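Local coordinates for protein putative PLP-dependent aminotransferase (Bacillus cereus ATCC 10987, PDB 3JU7) that probably acts as a pyridoxal phosphate-dependent aminotransferase of the DegT/DnrJ/EryC1 family, at residues 265-268 with 269-273; 301-304 with 305-309. All blocks are in the same frame, centred on the assembly; numbering follows the deposited sequence.

Interaction 1 of 2, residues 265-268 with 269-273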
# COMPACT_ATOMS: atom_id res chain seq x y z
N LYS A 265 3.26 18.99 -31.04
CA LYS A 265 3.14 20.44 -31.10
C LYS A 265 3.31 20.93 -32.52
O LYS A 265 2.53 21.76 -33.01
CB LYS A 265 4.16 21.11 -30.17
CG LYS A 265 3.82 20.89 -28.71
CD LYS A 265 4.87 21.34 -27.69
CE LYS A 265 4.77 20.47 -26.42
NZ LYS A 265 5.40 21.06 -25.21
N GLN A 266 4.29 20.37 -33.21
CA GLN A 266 4.55 20.76 -34.60
C GLN A 266 3.40 20.38 -35.51
O GLN A 266 3.01 21.17 -36.37
CB GLN A 266 5.82 20.09 -35.11
CG GLN A 266 7.10 20.59 -34.48
CD GLN A 266 8.32 19.74 -34.86
OE1 GLN A 266 8.25 18.50 -34.91
NE2 GLN A 266 9.45 20.40 -35.12
N LEU A 267 2.89 19.17 -35.34
CA LEU A 267 1.81 18.67 -36.20
C LEU A 267 0.51 19.39 -35.93
O LEU A 267 -0.25 19.61 -36.87
CB LEU A 267 1.60 17.16 -36.04
CG LEU A 267 2.67 16.27 -36.71
CD1 LEU A 267 2.59 14.79 -36.23
CD2 LEU A 267 2.56 16.38 -38.25
N LEU A 268 0.25 19.74 -34.67
CA LEU A 268 -0.98 20.48 -34.32
C LEU A 268 -0.99 21.89 -34.92
O LEU A 268 -2.03 22.39 -35.40
CB LEU A 268 -1.15 20.62 -32.80
CG LEU A 268 -1.56 19.40 -31.99
CD1 LEU A 268 -1.45 19.78 -30.54
CD2 LEU A 268 -2.97 18.95 -32.33
N GLN A 269 0.17 22.54 -34.85
CA GLN A 269 0.32 23.86 -35.45
C GLN A 269 0.28 23.74 -36.97
O GLN A 269 -0.52 24.39 -37.60
CB GLN A 269 1.63 24.53 -35.00
CG GLN A 269 1.94 25.79 -35.80
CD GLN A 269 3.03 26.64 -35.18
OE1 GLN A 269 3.29 26.57 -33.97
NE2 GLN A 269 3.66 27.47 -36.00
N SER A 270 1.12 22.88 -37.54
CA SER A 270 1.14 22.69 -39.00
C SER A 270 -0.23 22.31 -39.57
O SER A 270 -0.58 22.77 -40.64
CB SER A 270 2.17 21.65 -39.43
OG SER A 270 1.63 20.34 -39.38
N ASN A 271 -1.01 21.49 -38.87
CA ASN A 271 -2.35 21.18 -39.38
C ASN A 271 -3.42 22.24 -39.03
O ASN A 271 -4.60 22.00 -39.24
CB ASN A 271 -2.81 19.81 -38.90
CG ASN A 271 -2.06 18.67 -39.56
OD1 ASN A 271 -2.62 17.98 -40.41
ND2 ASN A 271 -0.80 18.45 -39.16
N GLY A 272 -3.02 23.40 -38.50
CA GLY A 272 -3.94 24.50 -38.23
C GLY A 272 -4.86 24.36 -37.01
O GLY A 272 -5.77 25.18 -36.82
N LEU A 273 -4.62 23.35 -36.17
CA LEU A 273 -5.51 23.07 -35.06
C LEU A 273 -5.49 24.17 -34.01
O LEU A 273 -6.53 24.47 -33.44
CB LEU A 273 -5.19 21.71 -34.44
CG LEU A 273 -5.82 20.56 -35.24
CD1 LEU A 273 -4.77 19.64 -35.82
CD2 LEU A 273 -6.81 19.81 -34.37

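Interaction 2 of 2, residues 301-304 with 305-309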
# COMPACT_ATOMS: atom_id res chain seq x y z
N ASN A 301 -15.97 17.60 -25.89
CA ASN A 301 -14.79 16.75 -25.81
C ASN A 301 -15.18 15.27 -25.95
O ASN A 301 -14.45 14.47 -26.56
CB ASN A 301 -13.96 17.03 -24.54
CG ASN A 301 -14.73 16.79 -23.24
OD1 ASN A 301 -15.96 16.65 -23.25
ND2 ASN A 301 -14.02 16.76 -22.11
N LYS A 302 -16.34 14.89 -25.45
CA LYS A 302 -16.70 13.49 -25.59
C LYS A 302 -17.05 13.10 -27.02
O LYS A 302 -16.89 11.93 -27.37
CB LYS A 302 -17.72 13.04 -24.56
CG LYS A 302 -18.99 13.80 -24.49
CD LYS A 302 -19.47 13.83 -23.04
CE LYS A 302 -19.49 12.46 -22.41
NZ LYS A 302 -20.34 12.52 -21.20
N GLN A 303 -17.47 14.06 -27.85
CA GLN A 303 -17.58 13.81 -29.30
C GLN A 303 -16.23 13.53 -29.92
O GLN A 303 -16.13 12.71 -30.82
CB GLN A 303 -18.21 15.00 -30.04
CG GLN A 303 -19.69 14.81 -30.41
CD GLN A 303 -19.93 13.52 -31.15
OE1 GLN A 303 -19.14 13.13 -32.02
NE2 GLN A 303 -21.00 12.81 -30.79
N VAL A 304 -15.20 14.24 -29.46
CA VAL A 304 -13.83 13.97 -29.89
C VAL A 304 -13.44 12.51 -29.57
O VAL A 304 -12.85 11.83 -30.41
CB VAL A 304 -12.83 14.98 -29.26
CG1 VAL A 304 -11.36 14.69 -29.69
CG2 VAL A 304 -13.25 16.40 -29.61
N ILE A 305 -13.79 12.02 -28.38
CA ILE A 305 -13.56 10.62 -28.00
C ILE A 305 -14.23 9.64 -28.95
O ILE A 305 -13.61 8.72 -29.47
CB ILE A 305 -14.12 10.30 -26.59
CG1 ILE A 305 -13.37 11.09 -25.53
CG2 ILE A 305 -14.05 8.78 -26.29
CD1 ILE A 305 -11.85 11.03 -25.64
N GLU A 306 -15.52 9.84 -29.18
CA GLU A 306 -16.28 8.91 -29.99
C GLU A 306 -15.84 8.99 -31.47
O GLU A 306 -15.86 7.98 -32.19
CB GLU A 306 -17.80 9.12 -29.81
CG GLU A 306 -18.60 7.78 -29.74
CD GLU A 306 -18.34 6.93 -28.47
OE1 GLU A 306 -18.01 7.48 -27.40
OE2 GLU A 306 -18.48 5.67 -28.55
N ASP A 307 -15.42 10.17 -31.91
CA ASP A 307 -14.84 10.34 -33.24
C ASP A 307 -13.48 9.66 -33.39
O ASP A 307 -13.25 8.94 -34.37
CB ASP A 307 -14.72 11.82 -33.58
CG ASP A 307 -16.08 12.48 -33.85
OD1 ASP A 307 -17.08 11.76 -34.08
OD2 ASP A 307 -16.14 13.73 -33.82
N LEU A 308 -12.56 9.85 -32.45
CA LEU A 308 -11.30 9.14 -32.55
C LEU A 308 -11.54 7.64 -32.44
O LEU A 308 -10.82 6.85 -33.06
CB LEU A 308 -10.33 9.58 -31.45
CG LEU A 308 -9.80 11.00 -31.63
CD1 LEU A 308 -9.07 11.40 -30.34
CD2 LEU A 308 -8.89 11.13 -32.84
N LYS A 309 -12.54 7.25 -31.66
CA LYS A 309 -12.78 5.83 -31.35
C LYS A 309 -13.10 5.05 -32.60
O LYS A 309 -12.53 3.99 -32.85
CB LYS A 309 -13.92 5.67 -30.36
CG LYS A 309 -14.28 4.23 -30.00
CD LYS A 309 -15.22 4.23 -28.78
CE LYS A 309 -15.75 2.85 -28.41
NZ LYS A 309 -16.63 2.93 -27.21

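Interaction 1 of 2, residues 265-268 with 269-273
N271 turns its side chain back on L267 across the last turn of helix 250-270. Its CB lies 3.3 Å from L267 O, and with CG anti to the carbonyl carbon (chi1 -71°) the amide is carried alongside the leucine, the two side chains pointing the same way. CG follows at 3.4 Å from the same L267 O. At the tip, ND2 donates to L267 O at 2.6 Å, with that oxygen 16° out of the amide plane, while the same ND2 is 4.1 Å from L267 CD2. The backbone N of N271 also donates to L267 O, at 2.8 Å, so one residue grips a single carbonyl twice, and the bond from ND2 should limit rotation of the amide.

N271 is also where helical backbone angles are lost. G272 follows with positive phi (75°) as the C-prime residue of a Schellman motif: its N bonds to Q269 O, and L273 N reaches L268 O at 2.9 Å, nearly in line with the C=O bond. This turn brings L273 back against the helix, where its CD1 meets L268 CD2 at 4.0 Å, the hydrophobic contact that commonly accompanies such a cap.

The capped end packs on helix 358-368: L267 touches V361, N271 touches I366, and L273 reaches V365 and L368. In the following loop, M274 meets L268 and W278 meets L273.

Interaction 2 of 2, residues 301-304 with 305-309
V304 and L308, one turn apart on helix 301-309, lie side by side and point the same way, with V304 CG1 4.1 Å from L308 CD1. V304 CG1 stands anti to the backbone N (chi1 179°), which puts this branch, and not CG2, on the side of the leucine. L308 CG also passes 3.4 Å from V304 O, so the leucine packs against the preceding turn's carbonyl as well as its methyl.

The backbone sets this spacing. L308 N donates to V304 O at 2.9 Å with an N-H...O angle of 171°, and the same i to i+4 pattern recurs from I305 N to N301 O, from E306 N to K302 O and from D307 N to Q303 O. I305 rests on the first turn, its CB 3.3 Å from K302 O and its CG1 3.7 Å from N301 O. On the exposed flank, the D307 carboxylate folds back over the preceding turn, its CG 3.0 Å from Q303 O. Further along, E306 OE2 forms a salt bridge with K309 NZ at 3.6 Å, and K310 adds a long, weak ion pair to the same oxygen.

Outward from these contacts, the start of the helix is tied down by N301, whose ND2 bonds to I347 O. Strand 347-350 covers the apolar face, V348 against N301 and V304 and L350 against L308. Helix 358-368 packs there too, with L368 touching both V304 and L308, and C367 touching L308.

Interactions 1 and 2 are both partly buried, local helix contacts; their centres are 19 Å apart and their nearest atoms about 8 Å apart, without touching. What they share is helix 358-368: L368 meets L273 of interaction 1 and both V304 and L308 of interaction 2, so this helix links the end of helix 250-270 to helix 301-309. Their chemistry follows their position. Residues 265-273 end a helix, where the glycine turn supplies donors to the last carbonyls and an asparagine side chain adds a second bond to one that the backbone already serves. Residues 301-309 keep regular helical bonding throughout, dividing a buried aliphatic face beside strand 347-350 from a charged, more exposed flank.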